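Local coordinates for uncharacterized protein C4B3.07 (Schizosaccharomyces pombe, PDB 3QTM) that is required for correct translation termination and directly inhibits Ofd1, probably thereby stabilising the N-terminal transcription factor domain of Sre1 in hypoxic gene control, at residues R107-L112 / L123-A128; K294-K299 / P335-F340; V281-T284 / E290-L293. All coordinates share one frame; numbering follows the deposited sequence.

Contact 1 (R107-L112 / L123-A128); sequences RAQLGL and LALARA
The amide nitrogen NE2 of Q109 is hydrogen-bonded to Y129 OH, on the residue just after 123-128 and one helical turn on from L125, while the aliphatic part of the same side chain rests on L125. This pairing joins consecutive helices, 97-110 and 119-142, in an antiparallel helical hairpin of the kind that builds tetratricopeptide-like folds. Glutamine suits the border of such a seam, because its methylenes can meet a leucine while its amide reaches a polar partner. Its chain is extended beyond CG (chi2 171°) and crosses the L125 side chain at about a right angle, with CG 3.9 Å from L125 CD2.

Across the segments the contact is otherwise hydrophobic and turns on the two branches of L125. Its CB does not aim straight at 107-112; with CG set beside the backbone N (chi1 -80°), the forked end nevertheless swings over to it. The CD2 branch presses on A108, whose CB lies 3.6 Å from L125 CD2 and 3.8 Å from L125 CG. Alanine fits here because the backbones come close, with A108 CA only 5.9 Å from L125 CA, and a single methyl is enough to reach the leucine fork. On the facing helix A124 is equally small, and its CB lies a looser 4.5 Å from A108 CB.

Beyond the hairpin, A108 also touches S74 of helix 67-82, and Y165 of helix 151-170 packs on both L112 and L125, so helices on further sides close the cluster. Two short-range turns carry the chain from A108 to L112: G111 N bonds to A108 O, and L112 N to Q109 O. They bring L112 round to the second branch of the fork, where L112 CD2 lies 3.8 Å from L125 CD1.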
ATOM      1  N   ARG A 107       4.794  20.704  -3.349  1.00 16.91           N
ATOM      2  CA  ARG A 107       3.443  21.174  -3.669  1.00 18.04           C
ATOM      3  C   ARG A 107       2.483  20.827  -2.532  1.00 18.86           C
ATOM      4  O   ARG A 107       1.695  21.655  -2.102  1.00 21.26           O
ATOM      5  CB  ARG A 107       2.953  20.586  -4.993  1.00 14.00           C
ATOM      6  CG  ARG A 107       1.458  20.830  -5.286  1.00 17.75           C
ATOM      7  CD  ARG A 107       1.030  22.278  -5.037  1.00 16.63           C
ATOM      8  NE  ARG A 107       1.831  23.223  -5.811  1.00 14.07           N
ATOM      9  CZ  ARG A 107       1.713  24.549  -5.753  1.00 20.21           C
ATOM     10  NH1 ARG A 107       0.804  25.118  -4.973  1.00 18.54           N
ATOM     11  NH2 ARG A 107       2.498  25.310  -6.494  1.00 21.88           N
ATOM     12  N   ALA A 108       2.562  19.597  -2.040  1.00 18.93           N
ATOM     13  CA  ALA A 108       1.683  19.169  -0.963  1.00 18.79           C
ATOM     14  C   ALA A 108       1.999  19.913   0.351  1.00 20.83           C
ATOM     15  O   ALA A 108       1.089  20.282   1.098  1.00 18.56           O
ATOM     16  CB  ALA A 108       1.747  17.640  -0.781  1.00 15.79           C
ATOM     17  N   GLN A 109       3.279  20.147   0.628  1.00 18.82           N
ATOM     18  CA  GLN A 109       3.639  20.888   1.833  1.00 21.34           C
ATOM     19  C   GLN A 109       3.111  22.329   1.789  1.00 22.97           C
ATOM     20  O   GLN A 109       2.731  22.892   2.818  1.00 25.23           O
ATOM     21  CB  GLN A 109       5.154  20.838   2.088  1.00 21.10           C
ATOM     22  CG  GLN A 109       5.633  19.467   2.545  1.00 19.67           C
ATOM     23  CD  GLN A 109       7.156  19.345   2.587  1.00 26.72           C
ATOM     24  OE1 GLN A 109       7.883  20.180   2.043  1.00 27.56           O
ATOM     25  NE2 GLN A 109       7.642  18.287   3.222  1.00 26.69           N
ATOM     26  N   LEU A 110       3.068  22.918   0.599  1.00 19.23           N
ATOM     27  CA  LEU A 110       2.468  24.236   0.438  1.00 23.17           C
ATOM     28  C   LEU A 110       1.011  24.258   0.889  1.00 25.30           C
ATOM     29  O   LEU A 110       0.507  25.300   1.317  1.00 29.88           O
ATOM     30  CB  LEU A 110       2.571  24.704  -1.010  1.00 24.13           C
ATOM     31  CG  LEU A 110       3.952  25.189  -1.438  1.00 26.34           C
ATOM     32  CD1 LEU A 110       4.000  25.396  -2.955  1.00 22.19           C
ATOM     33  CD2 LEU A 110       4.291  26.470  -0.685  1.00 28.61           C
ATOM     34  N   GLY A 111       0.342  23.106   0.807  1.00 23.67           N
ATOM     35  CA  GLY A 111      -1.042  23.001   1.219  1.00 21.26           C
ATOM     36  C   GLY A 111      -1.272  22.988   2.719  1.00 23.03           C
ATOM     37  O   GLY A 111      -2.404  23.163   3.163  1.00 25.34           O
ATOM     38  N   LEU A 112      -0.220  22.769   3.503  1.00 24.90           N
ATOM     39  CA  LEU A 112      -0.376  22.599   4.952  1.00 28.39           C
ATOM     40  C   LEU A 112      -0.941  23.843   5.636  1.00 31.59           C
ATOM     41  O   LEU A 112      -1.595  23.736   6.666  1.00 31.25           O
ATOM     42  CB  LEU A 112       0.951  22.205   5.610  1.00 26.09           C
ATOM     43  CG  LEU A 112       1.417  20.766   5.373  1.00 27.65           C
ATOM     44  CD1 LEU A 112       2.873  20.603   5.788  1.00 24.14           C
ATOM     45  CD2 LEU A 112       0.522  19.754   6.091  1.00 25.25           C
ATOM     46  N   LEU A 123      -3.029  12.296   2.417  1.00 20.09           N
ATOM     47  CA  LEU A 123      -2.791  11.125   1.585  1.00 22.32           C
ATOM     48  C   LEU A 123      -1.726  11.434   0.533  1.00 20.24           C
ATOM     49  O   LEU A 123      -0.823  10.628   0.320  1.00 21.50           O
ATOM     50  CB  LEU A 123      -4.089  10.612   0.939  1.00 18.87           C
ATOM     51  CG  LEU A 123      -4.018   9.421  -0.039  1.00 21.99           C
ATOM     52  CD1 LEU A 123      -3.527   8.141   0.636  1.00 18.62           C
ATOM     53  CD2 LEU A 123      -5.371   9.166  -0.710  1.00 24.48           C
ATOM     54  N   ALA A 124      -1.828  12.599  -0.105  1.00 19.58           N
ATOM     55  CA  ALA A 124      -0.842  13.031  -1.103  1.00 19.20           C
ATOM     56  C   ALA A 124       0.557  13.142  -0.504  1.00 19.95           C
ATOM     57  O   ALA A 124       1.551  12.771  -1.134  1.00 19.04           O
ATOM     58  CB  ALA A 124      -1.247  14.380  -1.709  1.00 18.91           C
ATOM     59  N   LEU A 125       0.625  13.680   0.712  1.00 18.37           N
ATOM     60  CA  LEU A 125       1.890  13.811   1.420  1.00 19.78           C
ATOM     61  C   LEU A 125       2.488  12.433   1.694  1.00 20.82           C
ATOM     62  O   LEU A 125       3.651  12.186   1.382  1.00 19.77           O
ATOM     63  CB  LEU A 125       1.693  14.539   2.752  1.00 19.83           C
ATOM     64  CG  LEU A 125       1.585  16.056   2.695  1.00 20.58           C
ATOM     65  CD1 LEU A 125       0.904  16.584   3.969  1.00 21.26           C
ATOM     66  CD2 LEU A 125       2.975  16.678   2.492  1.00 19.62           C
ATOM     67  N   ALA A 126       1.694  11.539   2.278  1.00 16.72           N
ATOM     68  CA  ALA A 126       2.184  10.202   2.594  1.00 19.97           C
ATOM     69  C   ALA A 126       2.678   9.475   1.341  1.00 20.90           C
ATOM     70  O   ALA A 126       3.776   8.897   1.345  1.00 16.72           O
ATOM     71  CB  ALA A 126       1.108   9.397   3.283  1.00 20.31           C
ATOM     72  N   ARG A 127       1.866   9.511   0.279  1.00 16.69           N
ATOM     73  CA  ARG A 127       2.222   8.873  -0.991  1.00 21.04           C
ATOM     74  C   ARG A 127       3.560   9.382  -1.531  1.00 16.20           C
ATOM     75  O   ARG A 127       4.404   8.599  -1.950  1.00 19.94           O
ATOM     76  CB  ARG A 127       1.102   9.066  -2.021  1.00 19.40           C
ATOM     77  CG  ARG A 127      -0.160   8.280  -1.661  1.00 19.72           C
ATOM     78  CD  ARG A 127      -1.364   8.620  -2.548  1.00 22.71           C
ATOM     79  NE  ARG A 127      -1.000   8.837  -3.953  1.00 24.71           N
ATOM     80  CZ  ARG A 127      -0.712   7.860  -4.800  1.00 24.97           C
ATOM     81  NH1 ARG A 127      -0.734   6.611  -4.376  1.00 27.15           N
ATOM     82  NH2 ARG A 127      -0.407   8.125  -6.061  1.00 22.56           N
ATOM     83  N   ALA A 128       3.768  10.694  -1.490  1.00 18.76           N
ATOM     84  CA  ALA A 128       4.993  11.264  -2.033  1.00 17.22           C
ATOM     85  C   ALA A 128       6.213  10.968  -1.165  1.00 17.27           C
ATOM     86  O   ALA A 128       7.287  10.709  -1.695  1.00 14.54           O
ATOM     87  CB  ALA A 128       4.846  12.764  -2.270  1.00 14.36           C
TER

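Contact 2 (K294-K299 / P335-F340); sequences KLADIK and PDYVEF
Y337 spans the gap between the two segments to reach A296 and D297. The backbones stay well apart, with A296 CA 9.1 Å from Y337 CA, so the long, rigid phenol is the right residue to bridge them. From CB, which does not itself aim at 294-299, the ring carbon CG is set beside the backbone N and opposite the carbonyl carbon (chi1 -73°), and this turn sends the ring across. Along one side of the ring, CE1 lies 4.5 Å from A296 CB, a loose apolar touch that meets the ring obliquely; alanine's single methyl leaves the ring room to pass. The same CE1 is 3.2 Å from D297 OD1, which stands at the ring edge near its plane.

At the tip, Y337 OH donates a short hydrogen bond of 2.5 Å to D297 OD1, on the syn lone pair. The CZ-OH-OD1 angle, about 111°, is natural for a phenol hydroxyl. Carboxylate and ring are nearly coplanar, their planes 15° apart, and the hydroxyl also comes within 2.8 Å of D297 OD2, so it faces both oxygens. Aspartate suits the place as an acceptor on a short stem, and a donated O-H is likely to stabilise its negative charge.

Neighbouring side chains hold the ring: L293 and M300 of helix 292-305 and I323 of helix 309-328 all touch Y337, and I323 reaches A296 as well. A weak bond from Y337 N to S334 OG lies at the start of the tyrosine's own helix. Segments 294-299 and 335-340 point roughly the same way, though obliquely, with helix 309-328 between them in sequence, an order consistent with the stacked alpha-alpha hairpins of tetratricopeptide-like folds.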
ATOM      1  N   LYS A 294      -2.803 -21.589  -0.436  1.00 28.15           N
ATOM      2  CA  LYS A 294      -2.448 -20.528   0.505  1.00 29.15           C
ATOM      3  C   LYS A 294      -2.978 -20.833   1.908  1.00 28.39           C
ATOM      4  O   LYS A 294      -2.294 -20.608   2.911  1.00 27.29           O
ATOM      5  CB  LYS A 294      -2.976 -19.173   0.026  1.00 29.55           C
ATOM      6  CG  LYS A 294      -2.701 -18.029   0.994  1.00 33.28           C
ATOM      7  CD  LYS A 294      -1.228 -17.995   1.384  1.00 36.64           C
ATOM      8  CE  LYS A 294      -0.865 -16.714   2.115  1.00 38.78           C
ATOM      9  NZ  LYS A 294      -1.027 -15.540   1.221  1.00 48.71           N
ATOM     10  N   LEU A 295      -4.198 -21.351   1.974  1.00 29.42           N
ATOM     11  CA  LEU A 295      -4.760 -21.799   3.248  1.00 29.07           C
ATOM     12  C   LEU A 295      -3.885 -22.907   3.830  1.00 30.47           C
ATOM     13  O   LEU A 295      -3.517 -22.877   5.005  1.00 28.38           O
ATOM     14  CB  LEU A 295      -6.202 -22.293   3.058  1.00 27.06           C
ATOM     15  CG  LEU A 295      -6.829 -23.035   4.248  1.00 33.96           C
ATOM     16  CD1 LEU A 295      -6.775 -22.189   5.529  1.00 29.18           C
ATOM     17  CD2 LEU A 295      -8.260 -23.471   3.943  1.00 29.73           C
ATOM     18  N   ALA A 296      -3.541 -23.874   2.988  1.00 30.96           N
ATOM     19  CA  ALA A 296      -2.686 -24.977   3.396  1.00 30.87           C
ATOM     20  C   ALA A 296      -1.373 -24.498   4.027  1.00 32.78           C
ATOM     21  O   ALA A 296      -0.957 -25.013   5.068  1.00 31.66           O
ATOM     22  CB  ALA A 296      -2.413 -25.901   2.208  1.00 31.12           C
ATOM     23  N   ASP A 297      -0.720 -23.515   3.404  1.00 32.97           N
ATOM     24  CA  ASP A 297       0.546 -22.992   3.927  1.00 30.57           C
ATOM     25  C   ASP A 297       0.384 -22.347   5.299  1.00 30.82           C
ATOM     26  O   ASP A 297       1.234 -22.504   6.169  1.00 30.00           O
ATOM     27  CB  ASP A 297       1.152 -21.970   2.970  1.00 34.12           C
ATOM     28  CG  ASP A 297       1.496 -22.566   1.612  1.00 39.36           C
ATOM     29  OD1 ASP A 297       1.661 -23.805   1.515  1.00 40.28           O
ATOM     30  OD2 ASP A 297       1.604 -21.783   0.643  1.00 42.38           O
ATOM     31  N   ILE A 298      -0.698 -21.600   5.480  1.00 29.83           N
ATOM     32  CA  ILE A 298      -0.982 -20.973   6.768  1.00 30.87           C
ATOM     33  C   ILE A 298      -1.212 -22.034   7.851  1.00 32.30           C
ATOM     34  O   ILE A 298      -0.695 -21.931   8.962  1.00 31.29           O
ATOM     35  CB  ILE A 298      -2.212 -20.057   6.667  1.00 27.39           C
ATOM     36  CG1 ILE A 298      -1.944 -18.925   5.661  1.00 27.82           C
ATOM     37  CG2 ILE A 298      -2.587 -19.500   8.035  1.00 30.10           C
ATOM     38  CD1 ILE A 298      -3.189 -18.131   5.286  1.00 27.21           C
ATOM     39  N   LYS A 299      -1.989 -23.060   7.520  1.00 30.33           N
ATOM     40  CA  LYS A 299      -2.239 -24.145   8.458  1.00 31.87           C
ATOM     41  C   LYS A 299      -0.961 -24.912   8.807  1.00 32.95           C
ATOM     42  O   LYS A 299      -0.771 -25.328   9.949  1.00 32.26           O
ATOM     43  CB  LYS A 299      -3.296 -25.088   7.890  1.00 30.07           C
ATOM     44  CG  LYS A 299      -4.673 -24.440   7.752  1.00 32.71           C
ATOM     45  CD  LYS A 299      -5.310 -24.145   9.118  1.00 29.50           C
ATOM     46  CE  LYS A 299      -6.747 -23.639   8.965  1.00 30.98           C
ATOM     47  NZ  LYS A 299      -7.414 -23.385  10.281  1.00 28.84           N
ATOM     48  N   PRO A 335       5.843 -30.868  -6.161  1.00 55.52           N
ATOM     49  CA  PRO A 335       6.332 -32.048  -5.440  1.00 57.72           C
ATOM     50  C   PRO A 335       6.218 -31.851  -3.930  1.00 58.43           C
ATOM     51  O   PRO A 335       5.944 -32.804  -3.201  1.00 59.09           O
ATOM     52  CB  PRO A 335       7.807 -32.123  -5.850  1.00 56.49           C
ATOM     53  CG  PRO A 335       7.859 -31.465  -7.174  1.00 58.26           C
ATOM     54  CD  PRO A 335       6.821 -30.376  -7.146  1.00 57.09           C
ATOM     55  N   ASP A 336       6.427 -30.620  -3.478  1.00 59.45           N
ATOM     56  CA  ASP A 336       6.317 -30.286  -2.065  1.00 60.64           C
ATOM     57  C   ASP A 336       4.945 -30.648  -1.523  1.00 57.70           C
ATOM     58  O   ASP A 336       4.827 -31.378  -0.536  1.00 57.88           O
ATOM     59  CB  ASP A 336       6.585 -28.795  -1.844  1.00 63.31           C
ATOM     60  CG  ASP A 336       8.068 -28.474  -1.768  1.00 76.48           C
ATOM     61  OD1 ASP A 336       8.891 -29.412  -1.870  1.00 75.76           O
ATOM     62  OD2 ASP A 336       8.413 -27.283  -1.604  1.00 82.54           O
ATOM     63  N   TYR A 337       3.907 -30.124  -2.167  1.00 53.09           N
ATOM     64  CA  TYR A 337       2.549 -30.394  -1.726  1.00 50.25           C
ATOM     65  C   TYR A 337       2.252 -31.863  -1.933  1.00 51.34           C
ATOM     66  O   TYR A 337       1.576 -32.493  -1.118  1.00 53.46           O
ATOM     67  CB  TYR A 337       1.543 -29.533  -2.487  1.00 46.11           C
ATOM     68  CG  TYR A 337       1.557 -28.076  -2.082  1.00 45.45           C
ATOM     69  CD1 TYR A 337       1.151 -27.680  -0.809  1.00 42.01           C
ATOM     70  CD2 TYR A 337       1.972 -27.093  -2.972  1.00 45.79           C
ATOM     71  CE1 TYR A 337       1.161 -26.345  -0.434  1.00 37.66           C
ATOM     72  CE2 TYR A 337       1.987 -25.755  -2.604  1.00 43.76           C
ATOM     73  CZ  TYR A 337       1.580 -25.391  -1.339  1.00 39.17           C
ATOM     74  OH  TYR A 337       1.592 -24.066  -0.986  1.00 40.20           O
ATOM     75  N   VAL A 338       2.779 -32.409  -3.023  1.00 52.56           N
ATOM     76  CA  VAL A 338       2.546 -33.805  -3.361  1.00 54.03           C
ATOM     77  C   VAL A 338       3.024 -34.734  -2.251  1.00 55.46           C
ATOM     78  O   VAL A 338       2.291 -35.624  -1.823  1.00 54.94           O
ATOM     79  CB  VAL A 338       3.230 -34.200  -4.683  1.00 53.18           C
ATOM     80  CG1 VAL A 338       3.174 -35.704  -4.865  1.00 52.52           C
ATOM     81  CG2 VAL A 338       2.566 -33.495  -5.855  1.00 50.52           C
ATOM     82  N   GLU A 339       4.248 -34.515  -1.780  1.00 54.10           N
ATOM     83  CA  GLU A 339       4.820 -35.363  -0.737  1.00 59.58           C
ATOM     84  C   GLU A 339       4.157 -35.144   0.622  1.00 61.72           C
ATOM     85  O   GLU A 339       4.043 -36.081   1.415  1.00 60.59           O
ATOM     86  CB  GLU A 339       6.334 -35.163  -0.629  1.00 64.65           C
ATOM     87  CG  GLU A 339       6.758 -33.803  -0.100  1.00 66.64           C
ATOM     88  CD  GLU A 339       8.240 -33.533  -0.319  1.00 75.62           C
ATOM     89  OE1 GLU A 339       9.034 -34.500  -0.299  1.00 81.52           O
ATOM     90  OE2 GLU A 339       8.611 -32.353  -0.517  1.00 78.67           O
ATOM     91  N   PHE A 340       3.722 -33.915   0.889  1.00 58.80           N
ATOM     92  CA  PHE A 340       3.051 -33.628   2.152  1.00 55.22           C
ATOM     93  C   PHE A 340       1.812 -34.490   2.325  1.00 56.43           C
ATOM     94  O   PHE A 340       1.522 -34.947   3.431  1.00 58.88           O
ATOM     95  CB  PHE A 340       2.658 -32.155   2.270  1.00 51.68           C
ATOM     96  CG  PHE A 340       1.810 -31.862   3.474  1.00 48.37           C
ATOM     97  CD1 PHE A 340       0.428 -31.954   3.407  1.00 47.21           C
ATOM     98  CD2 PHE A 340       2.394 -31.522   4.687  1.00 49.63           C
ATOM     99  CE1 PHE A 340      -0.363 -31.700   4.525  1.00 45.92           C
ATOM    100  CE2 PHE A 340       1.612 -31.262   5.808  1.00 46.42           C
ATOM    101  CZ  PHE A 340       0.233 -31.351   5.729  1.00 41.62           C
TER

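Contact 3 (V281-T284 / E290-L293); sequences VIYT and ERLL
I282 lays a methyl over one face of the R291 guanidinium: its CG2 stands 3.4 Å above the plane, shifted toward the rim, and is 3.5 Å from R291 NH1. The face of a guanidinium offers no N-H, so an aliphatic branch can cover it while the nitrogens bond outward in the plane. Next to this pair, Y283 and R291 pass in opposite directions, with Y283 CD1 4.0 Å from R291 CB; ring and guanidinium are turned 79° apart and do not stack. Farther along the ring, Y283 meets L292 at an oblique angle. There Y283 CZ is 4.1 Å from L292 CD2, and Y283 OH is 3.7 Å from L292 CD1.

The torsions explain these reaches. In Y283, CG lies opposite the backbone N (chi1 -165°), which carries the ring toward 290-293 although CB does not point there. The arginine is extended from CG to NE, long enough to lead its charge past the tyrosine to I282.

Two salt bridges hold that charge: R291 NH2 pairs with D286 in the intervening turn, and R291 NH1 with E237 of helix 229-254. W279 is the second-shell partner of the tyrosine, its ring stacked with that of Y283 and its NE1 hydrogen-bonded to R291 O. With an alanine here in place of Y283, L292 and R291 CB would probably lose the ring packed against them and W279 its stacking partner, leaving a gap between the helices.

The contact thus closes the helical hairpin of 262-285 and 292-305 beside its turn. Helix 229-254 borders it through L233, Q236, E237 and L240 around I282, while helix 309-328 approaches with E325, which touches both Y283 and L292.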
ATOM      1  N   VAL A 281     -12.232 -14.425   3.827  1.00 27.24           N
ATOM      2  CA  VAL A 281     -12.904 -13.311   3.174  1.00 25.90           C
ATOM      3  C   VAL A 281     -12.528 -13.303   1.687  1.00 30.29           C
ATOM      4  O   VAL A 281     -13.382 -13.142   0.825  1.00 28.89           O
ATOM      5  CB  VAL A 281     -12.510 -11.969   3.809  1.00 29.88           C
ATOM      6  CG1 VAL A 281     -12.956 -10.806   2.922  1.00 27.44           C
ATOM      7  CG2 VAL A 281     -13.084 -11.850   5.249  1.00 25.00           C
ATOM      8  N   ILE A 282     -11.242 -13.497   1.401  1.00 27.24           N
ATOM      9  CA  ILE A 282     -10.752 -13.532   0.032  1.00 30.43           C
ATOM     10  C   ILE A 282     -11.379 -14.684  -0.751  1.00 34.02           C
ATOM     11  O   ILE A 282     -11.795 -14.512  -1.901  1.00 32.57           O
ATOM     12  CB  ILE A 282      -9.213 -13.620  -0.003  1.00 30.56           C
ATOM     13  CG1 ILE A 282      -8.597 -12.307   0.504  1.00 30.62           C
ATOM     14  CG2 ILE A 282      -8.704 -13.936  -1.406  1.00 28.75           C
ATOM     15  CD1 ILE A 282      -7.129 -12.421   0.896  1.00 27.13           C
ATOM     16  N   TYR A 283     -11.464 -15.854  -0.122  1.00 31.98           N
ATOM     17  CA  TYR A 283     -12.002 -17.037  -0.789  1.00 31.43           C
ATOM     18  C   TYR A 283     -13.482 -16.861  -1.097  1.00 30.07           C
ATOM     19  O   TYR A 283     -13.975 -17.361  -2.103  1.00 33.62           O
ATOM     20  CB  TYR A 283     -11.763 -18.292   0.059  1.00 31.24           C
ATOM     21  CG  TYR A 283     -11.948 -19.611  -0.670  1.00 33.35           C
ATOM     22  CD1 TYR A 283     -11.227 -19.899  -1.828  1.00 30.53           C
ATOM     23  CD2 TYR A 283     -12.820 -20.581  -0.184  1.00 34.36           C
ATOM     24  CE1 TYR A 283     -11.371 -21.103  -2.481  1.00 32.42           C
ATOM     25  CE2 TYR A 283     -12.973 -21.794  -0.838  1.00 35.14           C
ATOM     26  CZ  TYR A 283     -12.244 -22.049  -1.987  1.00 35.62           C
ATOM     27  OH  TYR A 283     -12.387 -23.248  -2.645  1.00 36.56           O
ATOM     28  N   THR A 284     -14.188 -16.133  -0.240  1.00 29.35           N
ATOM     29  CA  THR A 284     -15.593 -15.826  -0.499  1.00 32.32           C
ATOM     30  C   THR A 284     -15.763 -14.816  -1.634  1.00 36.03           C
ATOM     31  O   THR A 284     -16.801 -14.777  -2.304  1.00 34.64           O
ATOM     32  CB  THR A 284     -16.286 -15.255   0.744  1.00 37.32           C
ATOM     33  OG1 THR A 284     -16.193 -16.197   1.820  1.00 38.12           O
ATOM     34  CG2 THR A 284     -17.752 -14.968   0.442  1.00 37.18           C
ATOM     35  N   GLU A 290      -7.089 -22.766  -6.537  1.00 29.75           N
ATOM     36  CA  GLU A 290      -5.663 -22.628  -6.255  1.00 34.59           C
ATOM     37  C   GLU A 290      -5.413 -21.856  -4.948  1.00 31.64           C
ATOM     38  O   GLU A 290      -4.352 -21.975  -4.338  1.00 28.95           O
ATOM     39  CB  GLU A 290      -4.912 -21.999  -7.437  1.00 33.84           C
ATOM     40  CG  GLU A 290      -4.949 -20.473  -7.488  1.00 35.49           C
ATOM     41  CD  GLU A 290      -6.301 -19.913  -7.925  1.00 40.01           C
ATOM     42  OE1 GLU A 290      -7.162 -20.692  -8.401  1.00 37.54           O
ATOM     43  OE2 GLU A 290      -6.504 -18.682  -7.803  1.00 44.15           O
ATOM     44  N   ARG A 291      -6.402 -21.083  -4.517  1.00 30.06           N
ATOM     45  CA  ARG A 291      -6.288 -20.360  -3.257  1.00 31.87           C
ATOM     46  C   ARG A 291      -6.136 -21.312  -2.067  1.00 31.82           C
ATOM     47  O   ARG A 291      -5.509 -20.969  -1.063  1.00 29.22           O
ATOM     48  CB  ARG A 291      -7.487 -19.434  -3.063  1.00 29.92           C
ATOM     49  CG  ARG A 291      -7.518 -18.264  -4.059  1.00 31.48           C
ATOM     50  CD  ARG A 291      -8.519 -17.198  -3.624  1.00 33.74           C
ATOM     51  NE  ARG A 291      -8.614 -16.114  -4.594  1.00 37.23           N
ATOM     52  CZ  ARG A 291      -7.700 -15.156  -4.744  1.00 41.12           C
ATOM     53  NH1 ARG A 291      -6.601 -15.144  -3.989  1.00 33.89           N
ATOM     54  NH2 ARG A 291      -7.887 -14.210  -5.659  1.00 41.08           N
ATOM     55  N   LEU A 292      -6.692 -22.516  -2.193  1.00 32.15           N
ATOM     56  CA  LEU A 292      -6.633 -23.494  -1.102  1.00 30.11           C
ATOM     57  C   LEU A 292      -5.192 -23.803  -0.685  1.00 29.68           C
ATOM     58  O   LEU A 292      -4.934 -24.106   0.476  1.00 31.01           O
ATOM     59  CB  LEU A 292      -7.410 -24.763  -1.464  1.00 31.83           C
ATOM     60  CG  LEU A 292      -8.929 -24.556  -1.547  1.00 34.44           C
ATOM     61  CD1 LEU A 292      -9.594 -25.600  -2.418  1.00 36.88           C
ATOM     62  CD2 LEU A 292      -9.558 -24.515  -0.153  1.00 33.39           C
ATOM     63  N   LEU A 293      -4.249 -23.690  -1.617  1.00 29.70           N
ATOM     64  CA  LEU A 293      -2.841 -23.891  -1.271  1.00 29.75           C
ATOM     65  C   LEU A 293      -2.318 -22.822  -0.306  1.00 30.59           C
ATOM     66  O   LEU A 293      -1.484 -23.113   0.535  1.00 31.48           O
ATOM     67  CB  LEU A 293      -1.965 -23.938  -2.521  1.00 31.09           C
ATOM     68  CG  LEU A 293      -2.345 -25.011  -3.543  1.00 34.41           C
ATOM     69  CD1 LEU A 293      -1.377 -24.971  -4.735  1.00 34.06           C
ATOM     70  CD2 LEU A 293      -2.379 -26.400  -2.883  1.00 34.58           C
TER

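Overall arrangement
Contact 1 lies in the N-terminal part of the chain and contacts 2 and 3 in the C-terminal part, on opposite sides of the chain's centre. Centre to centre, contact 1 is about 44 Å from contact 2 and 37 Å from contact 3; its nearest atoms stay about 23 and 21 Å away, so it touches neither. Contacts 2 and 3 are neighbours, their centres about 14 Å apart, and share helix 292-305: contact 3 ties its start back to the preceding helix, and contact 2 ties its next turns forward to the last helix. They meet where Y337 OH packs 3.6 Å from L293 O. Together they join helices 262-285, 292-305 and 335-343, the last following helix 309-328 in sequence.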